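Glutathione S-transferase delta (Bombyx mori, PDB 3VK9) probably catalyses the transfer of glutathione onto electrophilic compounds, working as a homodimer. Local coordinates at residues P193-E197 against A198-G202; A179-K182 against R183-E186; T72-V75 against N76-K80; L94-Q97 against R98-F101; L18-A21 against K22-L26. All coordinates share one frame; numbering follows the deposited sequence.

Contact 1. Residues P193-E197 against A198-G202; sequences PGYQE and ANEKG
Asn-199 lies alongside Tyr-195, one turn further on at the start of helix 195-213, and this pair forms the tight side of the contact. CB of Asn-199 sits over the middle of the Tyr-195 ring, 4.0 Å from its centroid and 10° off the normal, a CH-pi contact. The tyrosine holds CG anti to its own N (chi1 -174°), and its OH thereby comes beside Asn-199 ND2, which donates a weak bond of 3.0 Å, bent to 122°. A water joins the same OH to Glu-200 OE1, to which it donates at 2.7 Å. A phenylalanine here would probably leave that water without the phenolic oxygen and strip Asn-199 ND2 of its weak second bond.

Tyr-195 O is gripped twice, by Asn-199 N at 2.8 Å and Glu-200 N at 3.1 Å, and Lys-201 N reaches Gln-196 O at 2.9 Å. Asn-199 N makes the ordinary four-residue bond; the five-residue bonds of the other two mark a pi-type turn at 198-200. On the solvent side packing is looser. Gln-196 OE1 rests 3.5 Å from Glu-200 CB, and Glu-197 OE2 stays 5.2 Å from Lys-201 NZ, its OE1 instead making a salt bridge with Lys-22.

Ala-198 packs on Leu-18 and Leu-19 of helix 12-24, where Arg-15 bonds Asn-199 OD1; on helix 156-167, Ser-166 OG bonds Asn-199 ND2, Ile-162 packs on Tyr-195 and Ala-163 on Asn-199.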
loop_
_atom_site.group_PDB
_atom_site.type_symbol
_atom_site.label_atom_id
_atom_site.label_comp_id
_atom_site.label_asym_id
_atom_site.label_seq_id
_atom_site.Cartn_x
_atom_site.Cartn_y
_atom_site.Cartn_z
ATOM N N PRO A 193 -6.086 15.427 17.109
ATOM C CA PRO A 193 -7.332 15.538 17.879
ATOM C C PRO A 193 -7.893 14.148 18.247
ATOM O O PRO A 193 -7.848 13.230 17.421
ATOM C CB PRO A 193 -8.278 16.251 16.906
ATOM C CG PRO A 193 -7.375 17.029 15.997
ATOM C CD PRO A 193 -6.153 16.149 15.824
ATOM N N GLY A 194 -8.389 14.000 19.475
ATOM C CA GLY A 194 -9.055 12.780 19.907
ATOM C C GLY A 194 -8.187 11.533 19.924
ATOM O O GLY A 194 -8.695 10.414 19.832
ATOM N N TYR A 195 -6.877 11.717 20.065
ATOM C CA TYR A 195 -5.946 10.590 20.028
ATOM C C TYR A 195 -6.262 9.528 21.076
ATOM O O TYR A 195 -6.185 8.330 20.800
ATOM C CB TYR A 195 -4.508 11.070 20.211
ATOM C CG TYR A 195 -3.456 9.988 20.039
ATOM C CD1 TYR A 195 -2.816 9.806 18.817
ATOM C CD2 TYR A 195 -3.091 9.157 21.099
ATOM C CE1 TYR A 195 -1.848 8.844 18.648
ATOM C CE2 TYR A 195 -2.123 8.179 20.931
ATOM C CZ TYR A 195 -1.503 8.031 19.704
ATOM O OH TYR A 195 -0.534 7.067 19.515
ATOM N N GLN A 196 -6.597 9.971 22.280
ATOM C CA GLN A 196 -6.843 9.041 23.375
ATOM C C GLN A 196 -7.958 8.091 22.985
ATOM O O GLN A 196 -7.829 6.882 23.109
ATOM C CB GLN A 196 -7.238 9.781 24.650
ATOM C CG GLN A 196 -7.717 8.866 25.769
ATOM C CD GLN A 196 -6.633 7.920 26.274
ATOM O OE1 GLN A 196 -5.455 8.255 26.272
ATOM N NE2 GLN A 196 -7.038 6.730 26.711
ATOM N N GLU A 197 -9.061 8.658 22.520
ATOM C CA GLU A 197 -10.231 7.874 22.194
ATOM C C GLU A 197 -10.061 7.117 20.880
ATOM O O GLU A 197 -10.438 5.952 20.791
ATOM C CB GLU A 197 -11.492 8.748 22.162
ATOM C CG GLU A 197 -12.677 8.061 21.506
ATOM C CD GLU A 197 -14.011 8.645 21.929
ATOM O OE1 GLU A 197 -14.527 9.544 21.225
ATOM O OE2 GLU A 197 -14.546 8.194 22.968
ATOM N N ALA A 198 -9.486 7.770 19.869
ATOM C CA ALA A 198 -9.379 7.154 18.545
ATOM C C ALA A 198 -8.278 6.097 18.480
ATOM O O ALA A 198 -8.437 5.098 17.788
ATOM C CB ALA A 198 -9.161 8.220 17.457
ATOM N N ASN A 199 -7.162 6.314 19.184
ATOM C CA ASN A 199 -6.052 5.345 19.134
ATOM C C ASN A 199 -5.712 4.627 20.437
ATOM O O ASN A 199 -5.558 3.400 20.457
ATOM C CB ASN A 199 -4.761 5.978 18.573
ATOM C CG ASN A 199 -3.726 4.922 18.183
ATOM O OD1 ASN A 199 -3.970 4.108 17.298
ATOM N ND2 ASN A 199 -2.584 4.921 18.856
ATOM N N GLU A 200 -5.563 5.382 21.521
ATOM C CA GLU A 200 -5.049 4.789 22.759
ATOM C C GLU A 200 -5.995 3.752 23.355
ATOM O O GLU A 200 -5.562 2.706 23.823
ATOM C CB GLU A 200 -4.706 5.864 23.814
ATOM C CG GLU A 200 -3.827 5.321 24.937
ATOM C CD GLU A 200 -2.416 4.923 24.470
ATOM O OE1 GLU A 200 -1.862 5.560 23.539
ATOM O OE2 GLU A 200 -1.859 3.972 25.054
ATOM N N LYS A 201 -7.284 4.060 23.353
ATOM C CA LYS A 201 -8.294 3.129 23.832
ATOM C C LYS A 201 -8.176 1.796 23.080
ATOM O O LYS A 201 -7.984 0.750 23.690
ATOM C CB LYS A 201 -9.687 3.732 23.655
ATOM C CG LYS A 201 -10.801 2.861 24.216
ATOM C CD LYS A 201 -12.151 3.555 24.122
ATOM C CE LYS A 201 -13.263 2.647 24.645
ATOM N NZ LYS A 201 -14.600 3.295 24.571
ATOM N N GLY A 202 -8.273 1.841 21.758
ATOM C CA GLY A 202 -8.099 0.643 20.950
ATOM C C GLY A 202 -6.756 -0.062 21.137
ATOM O O GLY A 202 -6.696 -1.290 21.186
HETATM O O HOH W 1 -0.193 5.445 21.414
HETATM O O HOH W 2 -9.412 3.220 19.486
#

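Contact 2. Residues A179-K182 against R183-E186; sequences ANVK and RWYE
From Ala-179 O to Arg-183 N and from Asn-180 O to Trp-184 N the backbone keeps regular alpha-helical spacing, the second bond measuring 2.9 Å and nearly straight at 174°. On this frame Asn-180 and Arg-183 run side by side. A bend at chi3 (46°) folds the arginine back, laying one face of its guanidinium over Asn-180 O, which stands 4.1 Å above the plane. Amide and guanidinium are turned 50° against each other, and the direct bond from Arg-183 NH2 to Asn-180 OD1 is weak at 3.4 Å. Water does more: one molecule, in the guanidinium plane at its edge, accepts from Arg-183 NE at 2.8 Å and donates to Asn-180 OD1 at 2.8 Å. The stronger anchors are Gln-146 O and Leu-143 O for Arg-183, and Glu-144 OE1 for Asn-180 ND2.

Trp-184 turns its ring edge to Val-181 O, 3.6 Å from CE3, and the same CE3 meets Val-181 CG1 at 4.3 Å.

The contact thus docks helix 179-191 within the all-helical domain of the transferase fold: Trp-184 packs on Leu-161 and Ile-162 of helix 156-167 and bonds Asp-158 through NE1, while Tyr-185 lies against Ile-162 and Ser-166 and meets Phe-175 edge-to-face.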
loop_
_atom_site.group_PDB
_atom_site.type_symbol
_atom_site.label_atom_id
_atom_site.label_comp_id
_atom_site.label_asym_id
_atom_site.label_seq_id
_atom_site.Cartn_x
_atom_site.Cartn_y
_atom_site.Cartn_z
ATOM N N ALA A 179 15.568 8.070 18.092
ATOM C CA ALA A 179 15.324 9.387 18.677
ATOM C C ALA A 179 14.305 10.228 17.912
ATOM O O ALA A 179 13.404 10.834 18.515
ATOM C CB ALA A 179 16.657 10.155 18.857
ATOM N N ASN A 180 14.433 10.276 16.587
ATOM C CA ASN A 180 13.456 11.029 15.801
ATOM C C ASN A 180 12.062 10.410 15.859
ATOM O O ASN A 180 11.055 11.128 15.946
ATOM C CB ASN A 180 13.900 11.164 14.352
ATOM C CG ASN A 180 15.198 11.910 14.219
ATOM O OD1 ASN A 180 15.490 12.801 15.017
ATOM N ND2 ASN A 180 15.995 11.551 13.209
ATOM N N VAL A 181 11.999 9.079 15.790
ATOM C CA VAL A 181 10.723 8.383 15.913
ATOM C C VAL A 181 10.090 8.726 17.274
ATOM O O VAL A 181 8.906 9.069 17.354
ATOM C CB VAL A 181 10.864 6.846 15.746
ATOM C CG1 VAL A 181 9.523 6.161 15.998
ATOM C CG2 VAL A 181 11.401 6.479 14.324
ATOM N N LYS A 182 10.896 8.655 18.334
ATOM C CA LYS A 182 10.411 8.951 19.689
ATOM C C LYS A 182 9.823 10.367 19.753
ATOM O O LYS A 182 8.726 10.561 20.274
ATOM C CB LYS A 182 11.546 8.778 20.698
ATOM C CG LYS A 182 11.163 9.026 22.174
ATOM C CD LYS A 182 12.385 8.877 23.059
ATOM C CE LYS A 182 12.097 9.241 24.506
ATOM N NZ LYS A 182 13.136 8.663 25.407
ATOM N N ARG A 183 10.552 11.346 19.206
ATOM C CA ARG A 183 10.110 12.744 19.175
ATOM C C ARG A 183 8.773 12.893 18.438
ATOM O O ARG A 183 7.809 13.461 18.956
ATOM C CB ARG A 183 11.178 13.628 18.514
ATOM C CG ARG A 183 10.722 15.057 18.292
ATOM C CD ARG A 183 11.792 15.952 17.641
ATOM N NE ARG A 183 12.478 15.358 16.484
ATOM C CZ ARG A 183 11.941 15.177 15.276
ATOM N NH1 ARG A 183 10.675 15.502 15.039
ATOM N NH2 ARG A 183 12.667 14.645 14.301
ATOM N N TRP A 184 8.729 12.370 17.226
ATOM C CA TRP A 184 7.509 12.374 16.410
ATOM C C TRP A 184 6.318 11.692 17.109
ATOM O O TRP A 184 5.214 12.237 17.156
ATOM C CB TRP A 184 7.820 11.732 15.051
ATOM C CG TRP A 184 6.629 11.312 14.260
ATOM C CD1 TRP A 184 5.896 12.087 13.402
ATOM C CD2 TRP A 184 6.034 10.017 14.244
ATOM N NE1 TRP A 184 4.878 11.343 12.852
ATOM C CE2 TRP A 184 4.941 10.067 13.349
ATOM C CE3 TRP A 184 6.319 8.811 14.893
ATOM C CZ2 TRP A 184 4.125 8.956 13.095
ATOM C CZ3 TRP A 184 5.520 7.709 14.637
ATOM C CH2 TRP A 184 4.430 7.789 13.749
ATOM N N TYR A 185 6.544 10.498 17.651
ATOM C CA TYR A 185 5.513 9.789 18.405
ATOM C C TYR A 185 4.845 10.720 19.412
ATOM O O TYR A 185 3.613 10.855 19.439
ATOM C CB TYR A 185 6.150 8.610 19.142
ATOM C CG TYR A 185 5.189 7.540 19.641
ATOM C CD1 TYR A 185 4.333 6.866 18.757
ATOM C CD2 TYR A 185 5.189 7.148 20.985
ATOM C CE1 TYR A 185 3.474 5.866 19.210
ATOM C CE2 TYR A 185 4.326 6.136 21.449
ATOM C CZ TYR A 185 3.476 5.507 20.557
ATOM O OH TYR A 185 2.630 4.519 20.999
ATOM N N GLU A 186 5.663 11.364 20.241
ATOM C CA GLU A 186 5.153 12.287 21.243
ATOM C C GLU A 186 4.397 13.464 20.634
ATOM O O GLU A 186 3.337 13.836 21.117
ATOM C CB GLU A 186 6.281 12.816 22.132
ATOM C CG GLU A 186 5.770 13.778 23.186
ATOM C CD GLU A 186 6.869 14.397 24.012
ATOM O OE1 GLU A 186 8.039 14.386 23.569
ATOM O OE2 GLU A 186 6.553 14.910 25.101
HETATM O O HOH W 3 15.856 15.413 13.999
HETATM O O HOH W 4 14.994 14.380 17.318
#

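Contact 3. Residues T72-V75 against N76-K80; sequences TYLV and NKYAK
Tyr-73 (chi1 172°) and Lys-77 (chi1 -174°) both carry CG anti to the backbone N, which sends them side by side in the same direction. The extended lysine lays CD 3.4 Å from Tyr-73 OH and 3.7 Å from CZ of that tyrosine. Tyr-78, with CG turned beside its N instead (chi1 -69°), brings its ring under the lysine chain: Lys-77 CG stands 3.9 Å above the plane of the Tyr-78 ring, over its centre, and Lys-77 NZ donates to Tyr-78 OH at 3.1 Å. Asp-59 OD2 binds both Lys-77 NZ, as a salt bridge, and Tyr-73 OH.

These are the last two turns of helix 67-78, which follows the hairpin strands 56-59 and 62-64 in the thioredoxin-like domain, and Tyr-73 OH also reaches Lys-90 of the second subunit. A methionine in place of Lys-77 would probably leave Asp-59 without its charged mate and the Tyr-78 hydroxyl without its donor.

Further round, Leu-74 CD2 touches Tyr-78 CE2 at 4.2 Å, and CG of Asn-76 lies 3.2 Å from Thr-72 O. The helix runs out at Ala-79, the first residue to leave helical angles, whose N still donates to Val-75 O at 2.8 Å.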
loop_
_atom_site.group_PDB
_atom_site.type_symbol
_atom_site.label_atom_id
_atom_site.label_comp_id
_atom_site.label_asym_id
_atom_site.label_seq_id
_atom_site.Cartn_x
_atom_site.Cartn_y
_atom_site.Cartn_z
ATOM N N THR A 72 -7.877 8.951 2.992
ATOM C CA THR A 72 -7.732 9.983 1.968
ATOM C C THR A 72 -9.112 10.312 1.392
ATOM O O THR A 72 -9.388 11.469 1.081
ATOM C CB THR A 72 -6.730 9.609 0.871
ATOM O OG1 THR A 72 -7.179 8.441 0.168
ATOM C CG2 THR A 72 -5.324 9.349 1.466
ATOM N N TYR A 73 -9.986 9.305 1.278
ATOM C CA TYR A 73 -11.367 9.556 0.843
ATOM C C TYR A 73 -12.135 10.549 1.741
ATOM O O TYR A 73 -12.841 11.419 1.246
ATOM C CB TYR A 73 -12.165 8.256 0.771
ATOM C CG TYR A 73 -13.654 8.454 0.507
ATOM C CD1 TYR A 73 -14.112 8.879 -0.744
ATOM C CD2 TYR A 73 -14.608 8.191 1.498
ATOM C CE1 TYR A 73 -15.471 9.032 -1.013
ATOM C CE2 TYR A 73 -16.003 8.352 1.236
ATOM C CZ TYR A 73 -16.412 8.774 -0.019
ATOM O OH TYR A 73 -17.751 8.935 -0.314
ATOM N N LEU A 74 -12.001 10.399 3.057
ATOM C CA LEU A 74 -12.650 11.297 4.020
ATOM C C LEU A 74 -12.239 12.756 3.838
ATOM O O LEU A 74 -13.081 13.660 3.908
ATOM C CB LEU A 74 -12.388 10.841 5.469
ATOM C CG LEU A 74 -13.007 9.480 5.826
ATOM C CD1 LEU A 74 -12.614 9.055 7.235
ATOM C CD2 LEU A 74 -14.528 9.498 5.672
ATOM N N VAL A 75 -10.943 12.983 3.606
ATOM C CA VAL A 75 -10.452 14.320 3.334
ATOM C C VAL A 75 -10.934 14.827 1.974
ATOM O O VAL A 75 -11.419 15.948 1.886
ATOM C CB VAL A 75 -8.899 14.407 3.408
ATOM C CG1 VAL A 75 -8.447 15.816 3.147
ATOM C CG2 VAL A 75 -8.392 13.920 4.748
ATOM N N ASN A 76 -10.805 14.000 0.929
ATOM C CA ASN A 76 -11.183 14.390 -0.435
ATOM C C ASN A 76 -12.650 14.764 -0.494
ATOM O O ASN A 76 -13.040 15.696 -1.202
ATOM C CB ASN A 76 -10.918 13.262 -1.458
ATOM C CG ASN A 76 -9.430 13.005 -1.698
ATOM O OD1 ASN A 76 -8.581 13.870 -1.441
ATOM N ND2 ASN A 76 -9.108 11.802 -2.210
ATOM N N LYS A 77 -13.455 14.020 0.260
ATOM C CA LYS A 77 -14.892 14.233 0.314
ATOM C C LYS A 77 -15.267 15.468 1.116
ATOM O O LYS A 77 -15.975 16.323 0.616
ATOM C CB LYS A 77 -15.610 13.013 0.922
ATOM C CG LYS A 77 -17.129 13.148 0.845
ATOM C CD LYS A 77 -17.874 11.918 1.334
ATOM C CE LYS A 77 -19.381 12.110 1.081
ATOM N NZ LYS A 77 -20.223 11.160 1.836
ATOM N N TYR A 78 -14.818 15.534 2.372
ATOM C CA TYR A 78 -15.360 16.500 3.337
ATOM C C TYR A 78 -14.510 17.766 3.528
ATOM O O TYR A 78 -15.018 18.791 3.965
ATOM C CB TYR A 78 -15.560 15.824 4.704
ATOM C CG TYR A 78 -16.671 14.803 4.735
ATOM C CD1 TYR A 78 -18.015 15.200 4.720
ATOM C CD2 TYR A 78 -16.385 13.448 4.776
ATOM C CE1 TYR A 78 -19.021 14.281 4.760
ATOM C CE2 TYR A 78 -17.387 12.515 4.799
ATOM C CZ TYR A 78 -18.702 12.934 4.798
ATOM O OH TYR A 78 -19.692 11.996 4.823
ATOM N N ALA A 79 -13.222 17.690 3.214
ATOM C CA ALA A 79 -12.320 18.814 3.480
ATOM C C ALA A 79 -11.258 18.987 2.407
ATOM O O ALA A 79 -10.070 19.084 2.704
ATOM C CB ALA A 79 -11.671 18.669 4.853
ATOM N N LYS A 80 -11.709 19.004 1.154
ATOM C CA LYS A 80 -10.824 19.223 0.017
ATOM C C LYS A 80 -9.974 20.466 0.276
ATOM O O LYS A 80 -10.498 21.535 0.569
ATOM C CB LYS A 80 -11.635 19.382 -1.274
ATOM C CG LYS A 80 -10.816 19.859 -2.463
ATOM C CD LYS A 80 -11.706 20.290 -3.621
ATOM C CE LYS A 80 -10.901 21.012 -4.702
ATOM N NZ LYS A 80 -10.200 22.226 -4.178
#

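Contact 4. Residues L94-Q97 against R98-F101; sequences LVDQ and RLYF
The guanidinium of Arg-98 has Leu-94 CD1 over the centre of one face, with 3.7 Å from that methyl to CZ, and Gln-97 at its edge, near the plane. Since Gln-97 NE2 and Arg-98 NH1, 3.5 Å apart, are both donors, they do not bond each other; one water accepts from both, at 3.0 Å from Gln-97 NE2 and 2.9 Å from Arg-98 NH1. Amide and guanidinium planes stand 76° apart. In the arginine, CG sits beside the backbone N (chi1 -60°) and the chain bends at chi2, passing CG close to Leu-94 O at 3.2 Å. The Tyr-100 ring lies with CD2 3.1 Å from Asp-96 O and stacks on Tyr-100 of the second subunit.

Between these groups runs an unbroken alpha-helical ladder, including Arg-98 N to Leu-94 O and Tyr-100 N to Asp-96 O. Val-95 CG1 meets Leu-99 CD1 at 4.2 Å on the apolar flank, where Val-95 faces helix 156-167. Asp-96, Gln-97, Leu-99 and Tyr-100 all touch the second subunit, Leu-99 while also packing on Arg-68, Ile-71 and Thr-72 of helix 67-78 in its own chain.

The chemistry implies that the buried Arg-98 is met by a mixture of partners: Val-149 O takes its NE, the ring of Phe-142 makes a cation-pi contact, and the water takes NH1. Its positive charge is probably eased by these neutral dipoles and the aromatic cloud, and the Leu-94 methyl probably limits its tilt.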
loop_
_atom_site.group_PDB
_atom_site.type_symbol
_atom_site.label_atom_id
_atom_site.label_comp_id
_atom_site.label_asym_id
_atom_site.label_seq_id
_atom_site.Cartn_x
_atom_site.Cartn_y
_atom_site.Cartn_z
ATOM N N LEU A 94 4.286 13.102 -1.259
ATOM C CA LEU A 94 5.026 12.718 -0.060
ATOM C C LEU A 94 4.129 11.985 0.944
ATOM O O LEU A 94 4.554 11.010 1.578
ATOM C CB LEU A 94 5.677 13.942 0.597
ATOM C CG LEU A 94 6.543 13.625 1.814
ATOM C CD1 LEU A 94 7.607 12.603 1.420
ATOM C CD2 LEU A 94 7.179 14.909 2.381
ATOM N N VAL A 95 2.902 12.472 1.108
ATOM C CA VAL A 95 1.941 11.808 1.981
ATOM C C VAL A 95 1.638 10.405 1.439
ATOM O O VAL A 95 1.741 9.408 2.149
ATOM C CB VAL A 95 0.607 12.596 2.109
ATOM C CG1 VAL A 95 -0.388 11.795 2.956
ATOM C CG2 VAL A 95 0.824 13.979 2.688
ATOM N N ASP A 96 1.267 10.326 0.173
ATOM C CA ASP A 96 1.043 9.020 -0.460
ATOM C C ASP A 96 2.253 8.077 -0.287
ATOM O O ASP A 96 2.093 6.902 0.064
ATOM C CB ASP A 96 0.707 9.180 -1.964
ATOM C CG ASP A 96 -0.671 9.794 -2.198
ATOM O OD1 ASP A 96 -1.573 9.605 -1.359
ATOM O OD2 ASP A 96 -0.860 10.450 -3.237
ATOM N N GLN A 97 3.458 8.581 -0.557
ATOM C CA GLN A 97 4.654 7.759 -0.371
ATOM C C GLN A 97 4.692 7.165 1.029
ATOM O O GLN A 97 4.929 5.966 1.193
ATOM C CB GLN A 97 5.958 8.535 -0.610
ATOM C CG GLN A 97 7.159 7.724 -0.169
ATOM C CD GLN A 97 8.473 8.316 -0.588
ATOM O OE1 GLN A 97 8.520 9.340 -1.265
ATOM N NE2 GLN A 97 9.557 7.681 -0.180
ATOM N N ARG A 98 4.456 8.001 2.037
ATOM C CA ARG A 98 4.522 7.525 3.419
ATOM C C ARG A 98 3.424 6.493 3.693
ATOM O O ARG A 98 3.639 5.555 4.457
ATOM C CB ARG A 98 4.451 8.681 4.436
ATOM C CG ARG A 98 5.579 9.704 4.315
ATOM C CD ARG A 98 6.956 9.081 4.520
ATOM N NE ARG A 98 7.978 10.115 4.646
ATOM C CZ ARG A 98 9.051 10.209 3.874
ATOM N NH1 ARG A 98 9.284 9.310 2.934
ATOM N NH2 ARG A 98 9.907 11.200 4.059
ATOM N N LEU A 99 2.255 6.666 3.072
ATOM C CA LEU A 99 1.178 5.684 3.219
ATOM C C LEU A 99 1.578 4.311 2.660
ATOM O O LEU A 99 1.330 3.285 3.296
ATOM C CB LEU A 99 -0.137 6.189 2.604
ATOM C CG LEU A 99 -0.833 7.343 3.352
ATOM C CD1 LEU A 99 -1.994 7.922 2.519
ATOM C CD2 LEU A 99 -1.297 6.903 4.745
ATOM N N TYR A 100 2.219 4.297 1.488
ATOM C CA TYR A 100 2.695 3.047 0.903
ATOM C C TYR A 100 3.853 2.425 1.692
ATOM O O TYR A 100 3.945 1.202 1.814
ATOM C CB TYR A 100 3.014 3.227 -0.581
ATOM C CG TYR A 100 1.744 3.358 -1.365
ATOM C CD1 TYR A 100 0.956 2.231 -1.608
ATOM C CD2 TYR A 100 1.290 4.601 -1.812
ATOM C CE1 TYR A 100 -0.219 2.315 -2.298
ATOM C CE2 TYR A 100 0.084 4.701 -2.515
ATOM C CZ TYR A 100 -0.655 3.543 -2.749
ATOM O OH TYR A 100 -1.841 3.573 -3.423
ATOM N N PHE A 101 4.701 3.271 2.261
ATOM C CA PHE A 101 5.731 2.815 3.194
ATOM C C PHE A 101 5.085 2.110 4.389
ATOM O O PHE A 101 5.533 1.051 4.825
ATOM C CB PHE A 101 6.554 4.007 3.678
ATOM C CG PHE A 101 7.442 3.699 4.853
ATOM C CD1 PHE A 101 8.631 2.973 4.682
ATOM C CD2 PHE A 101 7.120 4.169 6.124
ATOM C CE1 PHE A 101 9.466 2.705 5.767
ATOM C CE2 PHE A 101 7.942 3.898 7.218
ATOM C CZ PHE A 101 9.120 3.158 7.032
HETATM O O HOH W 5 8.637 6.505 2.397
#

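Contact 5. Residues L18-A21 against K22-L26; sequences LLTA and KALNL
Lys-22 touches back one turn to Leu-18: its N donates to Leu-18 O at 3.0 Å, and CG lies 3.4 Å from that same oxygen. With CG beside the backbone N, a bend at chi2 then leads the chain away from the helix axis, and NZ makes a salt bridge with Glu-197 of helix 195-213. Ala-23 follows, its N bound to Leu-19 O at 2.9 Å and its CB turned to Leu-84.

Leu-24 N gives its main bond to Thr-20 O (3.0 Å) and a weak one, bent to 122°, to Ala-21 O. CD1 of Leu-24 meets Thr-20 CG2 at 4.0 Å, the two side chains running alongside each other. Thr-20 keeps OG1 beside its backbone N (chi1 -63°), where the hydroxyl bonds Ala-16 O and leaves the methyl for Leu-24. The helix is the crossover of the beta-alpha-beta unit 4-7, 12-24, 29-32 in the thioredoxin-like domain, and Leu-24 also packs on Leu-74 of helix 67-78.

Asn-25 takes a positive phi of 51°, and its N donates to Lys-22 O at 3.0 Å. Next, Leu-26 N closes back on Ala-21 O at 2.9 Å; these two bonds with the positive phi define a Schellman motif. Leu-26 CB faces Ala-21 CB at 4.4 Å across the turn, while its side chain also packs on Leu-74 and Tyr-78.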
loop_
_atom_site.group_PDB
_atom_site.type_symbol
_atom_site.label_atom_id
_atom_site.label_comp_id
_atom_site.label_asym_id
_atom_site.label_seq_id
_atom_site.Cartn_x
_atom_site.Cartn_y
_atom_site.Cartn_z
ATOM N N LEU A 18 -10.268 6.055 12.707
ATOM C CA LEU A 18 -10.820 6.773 13.857
ATOM C C LEU A 18 -10.059 8.085 14.066
ATOM O O LEU A 18 -10.657 9.125 14.267
ATOM C CB LEU A 18 -10.809 5.896 15.116
ATOM C CG LEU A 18 -11.739 4.688 14.961
ATOM C CD1 LEU A 18 -11.520 3.636 16.059
ATOM C CD2 LEU A 18 -13.185 5.161 14.914
ATOM N N LEU A 19 -8.737 8.037 13.967
ATOM C CA LEU A 19 -7.926 9.250 14.049
ATOM C C LEU A 19 -8.282 10.309 12.993
ATOM O O LEU A 19 -8.397 11.501 13.299
ATOM C CB LEU A 19 -6.442 8.895 13.945
ATOM C CG LEU A 19 -5.823 8.217 15.177
ATOM C CD1 LEU A 19 -4.461 7.602 14.837
ATOM C CD2 LEU A 19 -5.728 9.177 16.330
ATOM N N THR A 20 -8.434 9.865 11.750
ATOM C CA THR A 20 -8.718 10.769 10.647
ATOM C C THR A 20 -10.093 11.393 10.846
ATOM O O THR A 20 -10.284 12.577 10.590
ATOM C CB THR A 20 -8.642 10.040 9.297
ATOM O OG1 THR A 20 -7.300 9.563 9.079
ATOM C CG2 THR A 20 -9.048 10.983 8.142
ATOM N N ALA A 21 -11.042 10.601 11.336
ATOM C CA ALA A 21 -12.377 11.120 11.600
ATOM C C ALA A 21 -12.351 12.188 12.695
ATOM O O ALA A 21 -13.044 13.215 12.599
ATOM C CB ALA A 21 -13.355 9.976 11.949
ATOM N N LYS A 22 -11.577 11.947 13.747
ATOM C CA LYS A 22 -11.433 12.937 14.812
ATOM C C LYS A 22 -10.780 14.203 14.288
ATOM O O LYS A 22 -11.227 15.295 14.588
ATOM C CB LYS A 22 -10.632 12.375 15.992
ATOM C CG LYS A 22 -11.402 11.334 16.803
ATOM C CD LYS A 22 -12.616 11.937 17.501
ATOM C CE LYS A 22 -13.248 10.899 18.436
ATOM N NZ LYS A 22 -14.373 11.435 19.249
ATOM N N ALA A 23 -9.724 14.051 13.494
ATOM C CA ALA A 23 -9.039 15.208 12.916
ATOM C C ALA A 23 -9.935 16.057 11.995
ATOM O O ALA A 23 -9.745 17.256 11.880
ATOM C CB ALA A 23 -7.785 14.758 12.172
ATOM N N LEU A 24 -10.896 15.428 11.325
ATOM C CA LEU A 24 -11.853 16.145 10.484
ATOM C C LEU A 24 -13.135 16.535 11.258
ATOM O O LEU A 24 -14.022 17.202 10.726
ATOM C CB LEU A 24 -12.229 15.285 9.273
ATOM C CG LEU A 24 -11.124 14.965 8.246
ATOM C CD1 LEU A 24 -11.599 13.944 7.198
ATOM C CD2 LEU A 24 -10.634 16.231 7.575
ATOM N N ASN A 25 -13.221 16.096 12.508
ATOM C CA ASN A 25 -14.440 16.233 13.307
ATOM C C ASN A 25 -15.690 15.713 12.584
ATOM O O ASN A 25 -16.712 16.395 12.527
ATOM C CB ASN A 25 -14.641 17.691 13.757
ATOM C CG ASN A 25 -15.794 17.842 14.745
ATOM O OD1 ASN A 25 -16.091 16.924 15.489
ATOM N ND2 ASN A 25 -16.441 19.002 14.748
ATOM N N LEU A 26 -15.588 14.510 12.023
ATOM C CA LEU A 26 -16.719 13.819 11.405
ATOM C C LEU A 26 -17.512 12.994 12.407
ATOM O O LEU A 26 -16.997 12.582 13.436
ATOM C CB LEU A 26 -16.242 12.854 10.321
ATOM C CG LEU A 26 -15.349 13.340 9.194
ATOM C CD1 LEU A 26 -15.191 12.193 8.173
ATOM C CD2 LEU A 26 -15.915 14.577 8.533
#

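How the contacts relate
Contact 4 is the most buried, and like contact 3 it touches the second subunit; the two meet where Thr-72 CG2 packs on Leu-99 CD1 at 3.8 Å. The other four are partly buried. Contact 5 lies between two others: its centre is about 10 Å from that of contact 1, joined by the salt bridge of Glu-197 and Lys-22, and about 11 Å from that of contact 3, joined by leucine packing. Contacts 3 and 5 both mark helix ends; contact 5 relies on backbone bonds and apolar packing, contact 3 adds a lysine-tyrosine-aspartate polar cluster, and contacts 1, 2 and 4 use water between polar side chains. Contact 2 touches contact 1 through Tyr-185 and Tyr-195.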